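Local coordinates for protein membrane-bound lytic murein transglycosylase (Agrobacterium tumefaciens, PDB 2PNW) that probably cleaves the glycan strands of bacterial peptidoglycan as a membrane-bound lytic transglycosylase of the MltA family, at residues Leu50-Ala55 against Arg364-Arg369; Tyr118-Arg123 against Lys202-Ala207; Gly218-Asp223 against Asp249-His254. All blocks are in the same frame, centred on the assembly; numbering follows the deposited sequence.

The three contacts sit in two lobes of one chain. Interaction 1 ties the loop before helix 54-66 to the last turns near the C-terminus; 308 residues lie between its segments, and both other contacts fall among them. Interactions 2 and 3 both belong to the MltA-specific insert and follow one another in sequence, strand 201-209 leading toward helix 217-223; their centres are 23 Å apart and their nearest atoms about 7 Å. Interaction 1 lies on the opposite side of the chain's centre, its centre 36 Å from that of interaction 2 and 41 Å from that of interaction 3. None of the three touches another.

Interaction 1: Leu50-Ala55 against Arg364-Arg369; sequences LGITAA and RIAAER
Arg369 reaches across to the backbone of Gly51, while Ile52 beside it meets Ala366 through methyl groups alone. The arginine starts from a CB directed toward residues 50-55, and a first torsion of 72° sets CG between the backbone N and the carbonyl carbon. From CG to NE the chain is extended, so CG, CD and NE act as a spacer that spans the gap without approaching Gly51 or Ile52 closely. Contact begins at the guanidinium: Arg369 CZ lies 4.1 Å from Gly51 O, and Arg369 NH1 comes to 2.9 Å from the same oxygen. That oxygen sits at the edge of the guanidinium, near its plane, but the N-H...O angle of 129° makes the hydrogen bond weak and bent although its length is ordinary. Arg369 NH1 also passes 4.1 Å from Ile52 CA, in an oblique approach. The other terminal nitrogen, NH2, has a stronger partner in Glu56, with which it forms a salt bridge.

The apolar half of the contact is a single approach, Ile52 CD1 to Ala366 CB at 3.8 Å. Ile52 has CG1 beside its backbone N (chi1 -50°), and CD1 is the branch that reaches Ala366. Leu362 and Leu298 add to the surroundings of Ile52, whereas the methyl of Ala366 also touches Glu56. Gly51 has a positive phi, a backbone shape that suits glycine.

The guanidinium thus joins a main-chain carbonyl, through NH1, to the carboxylate of Glu56, its stronger partner, salt-bridged at NH2. Since Glu56 lies in the first turn of helix 54-66, the salt bridge probably contributes more to this C-terminal attachment than the bent bond to Gly51, with the Ile52-Ala366 methyl contact as its apolar complement.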
loop_
_atom_site.group_PDB
_atom_site.type_symbol
_atom_site.label_atom_id
_atom_site.label_comp_id
_atom_site.label_asym_id
_atom_site.label_seq_id
_atom_site.Cartn_x
_atom_site.Cartn_y
_atom_site.Cartn_z
ATOM N N LEU A 50 -13.456 -12.498 3.188
ATOM C CA LEU A 50 -14.730 -11.995 3.723
ATOM C C LEU A 50 -15.911 -12.329 2.794
ATOM O O LEU A 50 -17.015 -12.633 3.259
ATOM C CB LEU A 50 -14.648 -10.497 4.059
ATOM C CG LEU A 50 -15.829 -9.807 4.758
ATOM C CD1 LEU A 50 -15.328 -8.639 5.572
ATOM C CD2 LEU A 50 -16.871 -9.312 3.779
ATOM N N GLY A 51 -15.664 -12.270 1.487
ATOM C CA GLY A 51 -16.558 -12.860 0.508
ATOM C C GLY A 51 -17.250 -11.918 -0.454
ATOM O O GLY A 51 -18.050 -12.356 -1.268
ATOM N N ILE A 52 -16.966 -10.624 -0.381
ATOM C CA ILE A 52 -17.590 -9.707 -1.341
ATOM C C ILE A 52 -16.940 -9.779 -2.725
ATOM O O ILE A 52 -15.736 -9.550 -2.860
ATOM C CB ILE A 52 -17.559 -8.253 -0.850
ATOM C CG1 ILE A 52 -18.094 -8.156 0.593
ATOM C CG2 ILE A 52 -18.352 -7.368 -1.821
ATOM C CD1 ILE A 52 -19.602 -8.306 0.707
ATOM N N THR A 53 -17.732 -10.079 -3.757
ATOM C CA THR A 53 -17.150 -10.221 -5.092
ATOM C C THR A 53 -16.999 -8.874 -5.781
ATOM O O THR A 53 -17.720 -7.918 -5.464
ATOM C CB THR A 53 -18.009 -11.137 -6.002
ATOM O OG1 THR A 53 -19.222 -10.464 -6.342
ATOM C CG2 THR A 53 -18.339 -12.473 -5.274
ATOM N N ALA A 54 -16.090 -8.816 -6.752
ATOM C CA ALA A 54 -15.982 -7.642 -7.627
ATOM C C ALA A 54 -17.297 -7.325 -8.347
ATOM O O ALA A 54 -17.633 -6.154 -8.525
ATOM C CB ALA A 54 -14.872 -7.830 -8.642
ATOM N N ALA A 55 -18.032 -8.353 -8.784
ATOM C CA ALA A 55 -19.359 -8.119 -9.373
ATOM C C ALA A 55 -20.336 -7.437 -8.412
ATOM O O ALA A 55 -21.125 -6.588 -8.832
ATOM C CB ALA A 55 -19.971 -9.419 -9.899
ATOM N N ARG A 364 -25.769 -3.140 -0.920
ATOM C CA ARG A 364 -26.922 -3.650 -0.175
ATOM C C ARG A 364 -27.422 -5.037 -0.594
ATOM O O ARG A 364 -27.893 -5.783 0.261
ATOM C CB ARG A 364 -28.006 -2.574 0.090
ATOM C CG ARG A 364 -29.024 -2.326 -0.976
ATOM C CD ARG A 364 -29.909 -1.095 -0.625
ATOM N NE ARG A 364 -30.568 -1.209 0.677
ATOM C CZ ARG A 364 -30.175 -0.597 1.799
ATOM N NH1 ARG A 364 -30.854 -0.787 2.925
ATOM N NH2 ARG A 364 -29.102 0.200 1.813
ATOM N N ILE A 365 -27.227 -5.429 -1.855
ATOM C CA ILE A 365 -27.535 -6.822 -2.270
ATOM C C ILE A 365 -26.622 -7.861 -1.617
ATOM O O ILE A 365 -27.087 -8.943 -1.234
ATOM C CB ILE A 365 -27.545 -7.060 -3.821
ATOM C CG1 ILE A 365 -26.124 -6.968 -4.416
ATOM C CG2 ILE A 365 -28.556 -6.123 -4.516
ATOM C CD1 ILE A 365 -25.872 -7.821 -5.689
ATOM N N ALA A 366 -25.337 -7.530 -1.487
ATOM C CA ALA A 366 -24.367 -8.414 -0.835
ATOM C C ALA A 366 -24.592 -8.495 0.662
ATOM O O ALA A 366 -24.296 -9.513 1.287
ATOM C CB ALA A 366 -22.949 -7.950 -1.105
ATOM N N ALA A 367 -25.088 -7.406 1.240
ATOM C CA ALA A 367 -25.175 -7.274 2.684
ATOM C C ALA A 367 -26.103 -8.310 3.336
ATOM O O ALA A 367 -25.868 -8.735 4.472
ATOM C CB ALA A 367 -25.607 -5.852 3.052
ATOM N N GLU A 368 -27.144 -8.725 2.620
ATOM C CA GLU A 368 -28.158 -9.607 3.214
ATOM C C GLU A 368 -27.612 -10.876 3.847
ATOM O O GLU A 368 -27.968 -11.208 4.977
ATOM C CB GLU A 368 -29.277 -9.929 2.217
ATOM C CG GLU A 368 -30.432 -8.926 2.267
ATOM C CD GLU A 368 -31.256 -8.997 3.560
ATOM O OE1 GLU A 368 -31.194 -10.025 4.285
ATOM O OE2 GLU A 368 -31.983 -8.012 3.845
ATOM N N ARG A 369 -26.722 -11.575 3.149
ATOM C CA ARG A 369 -26.139 -12.793 3.715
ATOM C C ARG A 369 -25.273 -12.578 4.961
ATOM O O ARG A 369 -24.985 -13.534 5.678
ATOM C CB ARG A 369 -25.359 -13.577 2.652
ATOM C CG ARG A 369 -24.027 -12.957 2.216
ATOM C CD ARG A 369 -23.391 -13.871 1.168
ATOM N NE ARG A 369 -22.149 -13.352 0.586
ATOM C CZ ARG A 369 -22.103 -12.496 -0.429
ATOM N NH1 ARG A 369 -20.927 -12.087 -0.901
ATOM N NH2 ARG A 369 -23.227 -12.041 -0.965
#

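Interaction 2: Tyr118-Arg123 against Lys202-Ala207; sequences YPIYRR and KRITYA
The two segments run in broadly the same direction, 32° apart over residues 120-123 and 204-207, yet they approach no closer than 6.8 Å between the CA atoms of Arg123 and Ala207, so they meet through side chains and a water instead of as paired strands. Each isoleucine directs its CB toward the opposite segment, and CG2 of Ile120 lies 3.8 Å from CD1 of Ile204. In Ile204, chi1 of 60° places CG1 between the backbone N and the carbonyl carbon, carrying CD1 to that methyl. The contact joins strand 118-121 and the residues just after it to strand 201-209 within the MltA-specific insert; Leu194 of strand 191-195 touches both isoleucines, and Phe261 touches Ile204.

At the other end, Arg123 NH1 stops 4.1 Å from Ala207 O, and a water fills the step. The water accepts from Arg123 NH1 at 2.9 Å, in the plane of the guanidinium at its edge, and donates a weak bond to Ala207 O at 3.4 Å. NH2 is held elsewhere, by the carboxylate of Asp129 and the carbonyl of Leu127. The chemistry therefore divides into a buried methyl contact and a solvent-mediated polar link, with the direct ionic grip on the arginine coming from Asp129.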
loop_
_atom_site.group_PDB
_atom_site.type_symbol
_atom_site.label_atom_id
_atom_site.label_comp_id
_atom_site.label_asym_id
_atom_site.label_seq_id
_atom_site.Cartn_x
_atom_site.Cartn_y
_atom_site.Cartn_z
ATOM N N TYR A 118 23.170 4.304 -6.595
ATOM C CA TYR A 118 22.250 3.242 -6.192
ATOM C C TYR A 118 21.164 3.052 -7.233
ATOM O O TYR A 118 20.243 3.860 -7.301
ATOM C CB TYR A 118 21.621 3.560 -4.829
ATOM C CG TYR A 118 22.666 3.778 -3.751
ATOM C CD1 TYR A 118 23.506 2.724 -3.358
ATOM C CD2 TYR A 118 22.824 5.030 -3.134
ATOM C CE1 TYR A 118 24.490 2.908 -2.361
ATOM C CE2 TYR A 118 23.822 5.233 -2.128
ATOM C CZ TYR A 118 24.628 4.147 -1.758
ATOM O OH TYR A 118 25.598 4.300 -0.778
ATOM N N PRO A 119 21.292 1.998 -8.046
ATOM C CA PRO A 119 20.342 1.826 -9.152
ATOM C C PRO A 119 18.915 1.542 -8.674
ATOM O O PRO A 119 18.700 0.976 -7.580
ATOM C CB PRO A 119 20.907 0.634 -9.916
ATOM C CG PRO A 119 21.703 -0.160 -8.861
ATOM C CD PRO A 119 22.329 0.944 -8.017
ATOM N N ILE A 120 17.958 1.925 -9.517
ATOM C CA ILE A 120 16.562 1.562 -9.360
ATOM C C ILE A 120 16.255 0.692 -10.573
ATOM O O ILE A 120 16.511 1.110 -11.697
ATOM C CB ILE A 120 15.667 2.816 -9.384
ATOM C CG1 ILE A 120 16.106 3.783 -8.269
ATOM C CG2 ILE A 120 14.213 2.408 -9.197
ATOM C CD1 ILE A 120 15.398 5.165 -8.310
ATOM N N TYR A 121 15.758 -0.533 -10.353
ATOM C CA TYR A 121 15.666 -1.516 -11.435
ATOM C C TYR A 121 14.244 -1.780 -11.913
ATOM O O TYR A 121 13.318 -1.855 -11.095
ATOM C CB TYR A 121 16.224 -2.854 -10.954
ATOM C CG TYR A 121 17.736 -2.904 -10.815
ATOM C CD1 TYR A 121 18.573 -2.805 -11.938
ATOM C CD2 TYR A 121 18.326 -3.070 -9.550
ATOM C CE1 TYR A 121 19.985 -2.874 -11.802
ATOM C CE2 TYR A 121 19.734 -3.135 -9.398
ATOM C CZ TYR A 121 20.546 -3.052 -10.523
ATOM O OH TYR A 121 21.924 -3.131 -10.360
ATOM N N ARG A 122 14.092 -1.966 -13.230
ATOM C CA ARG A 122 12.857 -2.520 -13.803
ATOM C C ARG A 122 12.876 -4.021 -13.585
ATOM O O ARG A 122 13.908 -4.589 -13.205
ATOM C CB ARG A 122 12.816 -2.354 -15.339
ATOM C CG ARG A 122 12.825 -0.974 -15.901
ATOM C CD ARG A 122 12.644 -1.092 -17.446
ATOM N NE ARG A 122 13.880 -1.338 -18.186
ATOM C CZ ARG A 122 14.204 -2.482 -18.785
ATOM N NH1 ARG A 122 13.365 -3.521 -18.762
ATOM N NH2 ARG A 122 15.349 -2.581 -19.455
ATOM N N ARG A 123 11.752 -4.682 -13.892
ATOM C CA ARG A 123 11.676 -6.126 -13.716
ATOM C C ARG A 123 12.571 -6.862 -14.729
ATOM O O ARG A 123 12.414 -6.687 -15.948
ATOM C CB ARG A 123 10.225 -6.576 -13.888
ATOM C CG ARG A 123 10.013 -8.058 -13.610
ATOM C CD ARG A 123 8.558 -8.394 -13.940
ATOM N NE ARG A 123 8.286 -9.805 -13.667
ATOM C CZ ARG A 123 7.068 -10.292 -13.442
ATOM N NH1 ARG A 123 6.001 -9.483 -13.459
ATOM N NH2 ARG A 123 6.932 -11.604 -13.206
ATOM N N LYS A 202 9.640 11.532 -13.048
ATOM C CA LYS A 202 9.119 10.241 -13.530
ATOM C C LYS A 202 8.454 9.575 -12.343
ATOM O O LYS A 202 9.002 9.590 -11.246
ATOM C CB LYS A 202 10.248 9.336 -14.022
ATOM C CG LYS A 202 10.873 9.704 -15.356
ATOM C CD LYS A 202 11.746 8.532 -15.838
ATOM C CE LYS A 202 12.403 8.834 -17.176
ATOM N NZ LYS A 202 13.218 7.677 -17.683
ATOM N N ARG A 203 7.280 9.002 -12.529
ATOM C CA ARG A 203 6.663 8.272 -11.431
ATOM C C ARG A 203 6.971 6.797 -11.612
ATOM O O ARG A 203 6.937 6.303 -12.742
ATOM C CB ARG A 203 5.155 8.482 -11.457
ATOM C CG ARG A 203 4.684 9.662 -10.626
ATOM C CD ARG A 203 3.272 9.298 -10.289
ATOM N NE ARG A 203 2.767 9.858 -9.062
ATOM C CZ ARG A 203 1.804 10.748 -9.011
ATOM N NH1 ARG A 203 1.283 11.231 -10.143
ATOM N NH2 ARG A 203 1.381 11.173 -7.831
ATOM N N ILE A 204 7.277 6.091 -10.517
ATOM C CA ILE A 204 7.496 4.642 -10.587
ATOM C C ILE A 204 6.569 3.988 -9.569
ATOM O O ILE A 204 6.211 4.602 -8.562
ATOM C CB ILE A 204 8.979 4.242 -10.336
ATOM C CG1 ILE A 204 9.429 4.711 -8.925
ATOM C CG2 ILE A 204 9.895 4.808 -11.476
ATOM C CD1 ILE A 204 10.893 4.210 -8.473
ATOM N N THR A 205 6.199 2.731 -9.829
ATOM C CA THR A 205 5.338 2.000 -8.921
ATOM C C THR A 205 5.707 0.516 -8.998
ATOM O O THR A 205 6.326 0.068 -9.977
ATOM C CB THR A 205 3.833 2.225 -9.300
ATOM O OG1 THR A 205 2.992 1.699 -8.271
ATOM C CG2 THR A 205 3.520 1.574 -10.637
ATOM N N TYR A 206 5.330 -0.228 -7.961
ATOM C CA TYR A 206 5.627 -1.658 -7.858
ATOM C C TYR A 206 5.263 -2.388 -9.172
ATOM O O TYR A 206 4.138 -2.220 -9.689
ATOM C CB TYR A 206 4.809 -2.232 -6.693
ATOM C CG TYR A 206 4.831 -3.736 -6.604
ATOM C CD1 TYR A 206 5.761 -4.396 -5.802
ATOM C CD2 TYR A 206 3.929 -4.509 -7.346
ATOM C CE1 TYR A 206 5.791 -5.810 -5.742
ATOM C CE2 TYR A 206 3.945 -5.925 -7.282
ATOM C CZ TYR A 206 4.877 -6.558 -6.476
ATOM O OH TYR A 206 4.900 -7.938 -6.411
ATOM N N ALA A 207 6.192 -3.194 -9.681
ATOM C CA ALA A 207 5.914 -4.117 -10.788
ATOM C C ALA A 207 6.007 -5.577 -10.395
ATOM O O ALA A 207 5.217 -6.397 -10.879
ATOM C CB ALA A 207 6.884 -3.848 -11.954
HETATM O O HOH W 1 5.562 -6.711 -14.229
#

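Interaction 3: Gly218-Asp223 against Asp249-His254; sequences GRLLLD and DGVLWH
Leu220 and His254 approach from opposite directions, and they meet with a methyl over a ring face. Leu220 CD2 sits 4.0 Å from the centroid of the His254 imidazole, and the line between them is 29° off the ring normal, which places it over the face and qualifies as a CH-pi contact. It is displaced toward the CG side of the ring, because Leu220 CD2 lies 3.7 Å from both His254 CG and His254 CB. Leu220 CB lies above the ring plane but beyond the ring's edge, 4.0 Å from His254 CD2. The leucine thus lies along the ring, its CB toward the CD2-NE2 side and its CD2 toward the attachment point. Both side chains have CG anti to the backbone N (176° in Leu220, 173° in His254), which lets the two reach across the gap between the helical segments.

Val251, one turn earlier than His254, forms the deeper part of the contact. Its CB is directed toward helix 217-223, and its two methyls are divided between neighbouring leucines: Val251 CG1 faces Leu220 CD2 and Val251 CG2 faces Leu221 CD2, each at 4.3 Å. The same Leu220 methyl also comes near Val251 CA, so CD2 sits in the angle formed by the valine and the imidazole. Trp240 of helix 234-243 touches both Leu221 and Val251, and Ile217 also meets Val251, so these side chains join three helices of the insert domain.

Every close approach between the segments is made by a carbon of Leu220 or Leu221 to the valine or to the imidazole and its CB, with no polar bond across. This is consistent with cohesion mainly by dispersion and by burial of aliphatic surface, with a buried Val251-Leu221 side and a more exposed side where the polar imidazole contributes its face to Leu220.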
loop_
_atom_site.group_PDB
_atom_site.type_symbol
_atom_site.label_atom_id
_atom_site.label_comp_id
_atom_site.label_asym_id
_atom_site.label_seq_id
_atom_site.Cartn_x
_atom_site.Cartn_y
_atom_site.Cartn_z
ATOM N N GLY A 218 12.184 -1.969 11.487
ATOM C CA GLY A 218 11.775 -1.373 12.770
ATOM C C GLY A 218 11.763 -2.431 13.864
ATOM O O GLY A 218 12.291 -2.238 14.962
ATOM N N ARG A 219 11.174 -3.577 13.556
ATOM C CA ARG A 219 11.100 -4.671 14.533
ATOM C C ARG A 219 12.483 -5.215 14.869
ATOM O O ARG A 219 12.764 -5.544 16.027
ATOM C CB ARG A 219 10.175 -5.777 14.006
ATOM C CG ARG A 219 9.989 -6.982 14.928
ATOM C CD ARG A 219 9.651 -6.595 16.370
ATOM N NE ARG A 219 8.429 -5.814 16.489
ATOM C CZ ARG A 219 8.015 -5.243 17.619
ATOM N NH1 ARG A 219 8.734 -5.361 18.737
ATOM N NH2 ARG A 219 6.881 -4.553 17.632
ATOM N N LEU A 220 13.359 -5.295 13.870
ATOM C CA LEU A 220 14.727 -5.742 14.106
ATOM C C LEU A 220 15.403 -4.806 15.087
ATOM O O LEU A 220 16.090 -5.245 16.007
ATOM C CB LEU A 220 15.539 -5.765 12.799
ATOM C CG LEU A 220 17.027 -6.131 12.939
ATOM C CD1 LEU A 220 17.218 -7.447 13.607
ATOM C CD2 LEU A 220 17.747 -6.165 11.591
ATOM N N LEU A 221 15.227 -3.508 14.871
ATOM C CA LEU A 221 15.873 -2.527 15.745
ATOM C C LEU A 221 15.284 -2.550 17.164
ATOM O O LEU A 221 16.043 -2.430 18.132
ATOM C CB LEU A 221 15.836 -1.128 15.120
ATOM C CG LEU A 221 16.657 -1.002 13.833
ATOM C CD1 LEU A 221 16.404 0.364 13.172
ATOM C CD2 LEU A 221 18.165 -1.212 14.079
ATOM N N LEU A 222 13.960 -2.705 17.291
ATOM C CA LEU A 222 13.343 -2.872 18.610
ATOM C C LEU A 222 13.844 -4.127 19.326
ATOM O O LEU A 222 14.168 -4.076 20.540
ATOM C CB LEU A 222 11.825 -2.924 18.510
ATOM C CG LEU A 222 11.168 -1.631 18.069
ATOM C CD1 LEU A 222 9.693 -1.908 17.812
ATOM C CD2 LEU A 222 11.338 -0.581 19.164
ATOM N N ASP A 223 13.921 -5.239 18.580
ATOM C CA ASP A 223 14.305 -6.533 19.145
ATOM C C ASP A 223 15.750 -6.476 19.635
ATOM O O ASP A 223 16.089 -7.111 20.631
ATOM C CB ASP A 223 14.153 -7.678 18.135
ATOM C CG ASP A 223 12.689 -8.137 17.939
ATOM O OD1 ASP A 223 11.766 -7.679 18.659
ATOM O OD2 ASP A 223 12.472 -8.975 17.030
ATOM N N ASP A 249 23.954 -1.498 5.960
ATOM C CA ASP A 249 23.743 -2.646 5.049
ATOM C C ASP A 249 23.231 -3.873 5.776
ATOM O O ASP A 249 22.315 -4.541 5.296
ATOM C CB ASP A 249 25.004 -3.010 4.234
ATOM C CG ASP A 249 25.375 -1.959 3.225
ATOM O OD1 ASP A 249 24.530 -1.098 2.885
ATOM O OD2 ASP A 249 26.533 -1.992 2.749
ATOM N N GLY A 250 23.818 -4.199 6.932
ATOM C CA GLY A 250 23.395 -5.401 7.674
ATOM C C GLY A 250 21.929 -5.366 8.050
ATOM O O GLY A 250 21.233 -6.387 8.004
ATOM N N VAL A 251 21.459 -4.173 8.418
ATOM C CA VAL A 251 20.087 -3.974 8.814
ATOM C C VAL A 251 19.168 -4.013 7.576
ATOM O O VAL A 251 18.165 -4.691 7.589
ATOM C CB VAL A 251 19.923 -2.645 9.588
ATOM C CG1 VAL A 251 18.429 -2.308 9.814
ATOM C CG2 VAL A 251 20.681 -2.724 10.957
ATOM N N LEU A 252 19.491 -3.244 6.539
ATOM C CA LEU A 252 18.614 -3.246 5.340
ATOM C C LEU A 252 18.519 -4.647 4.749
ATOM O O LEU A 252 17.456 -5.071 4.295
ATOM C CB LEU A 252 19.161 -2.298 4.275
ATOM C CG LEU A 252 19.245 -0.832 4.742
ATOM C CD1 LEU A 252 19.480 0.085 3.517
ATOM C CD2 LEU A 252 17.985 -0.411 5.556
ATOM N N TRP A 253 19.632 -5.372 4.761
ATOM C CA TRP A 253 19.683 -6.692 4.102
ATOM C C TRP A 253 18.942 -7.804 4.864
ATOM O O TRP A 253 18.696 -8.898 4.315
ATOM C CB TRP A 253 21.145 -7.070 3.822
ATOM C CG TRP A 253 21.815 -6.217 2.761
ATOM C CD1 TRP A 253 21.201 -5.440 1.815
ATOM C CD2 TRP A 253 23.220 -6.101 2.516
ATOM N NE1 TRP A 253 22.132 -4.823 1.025
ATOM C CE2 TRP A 253 23.384 -5.233 1.417
ATOM C CE3 TRP A 253 24.371 -6.656 3.122
ATOM C CZ2 TRP A 253 24.645 -4.896 0.906
ATOM C CZ3 TRP A 253 25.620 -6.329 2.610
ATOM C CH2 TRP A 253 25.751 -5.454 1.510
ATOM N N HIS A 254 18.562 -7.514 6.118
ATOM C CA HIS A 254 17.623 -8.353 6.890
ATOM C C HIS A 254 16.307 -8.458 6.130
ATOM O O HIS A 254 15.613 -9.463 6.213
ATOM C CB HIS A 254 17.368 -7.718 8.260
ATOM C CG HIS A 254 16.297 -8.389 9.064
ATOM N ND1 HIS A 254 16.443 -9.660 9.574
ATOM C CD2 HIS A 254 15.109 -7.931 9.519
ATOM C CE1 HIS A 254 15.369 -9.973 10.283
ATOM N NE2 HIS A 254 14.537 -8.939 10.256
#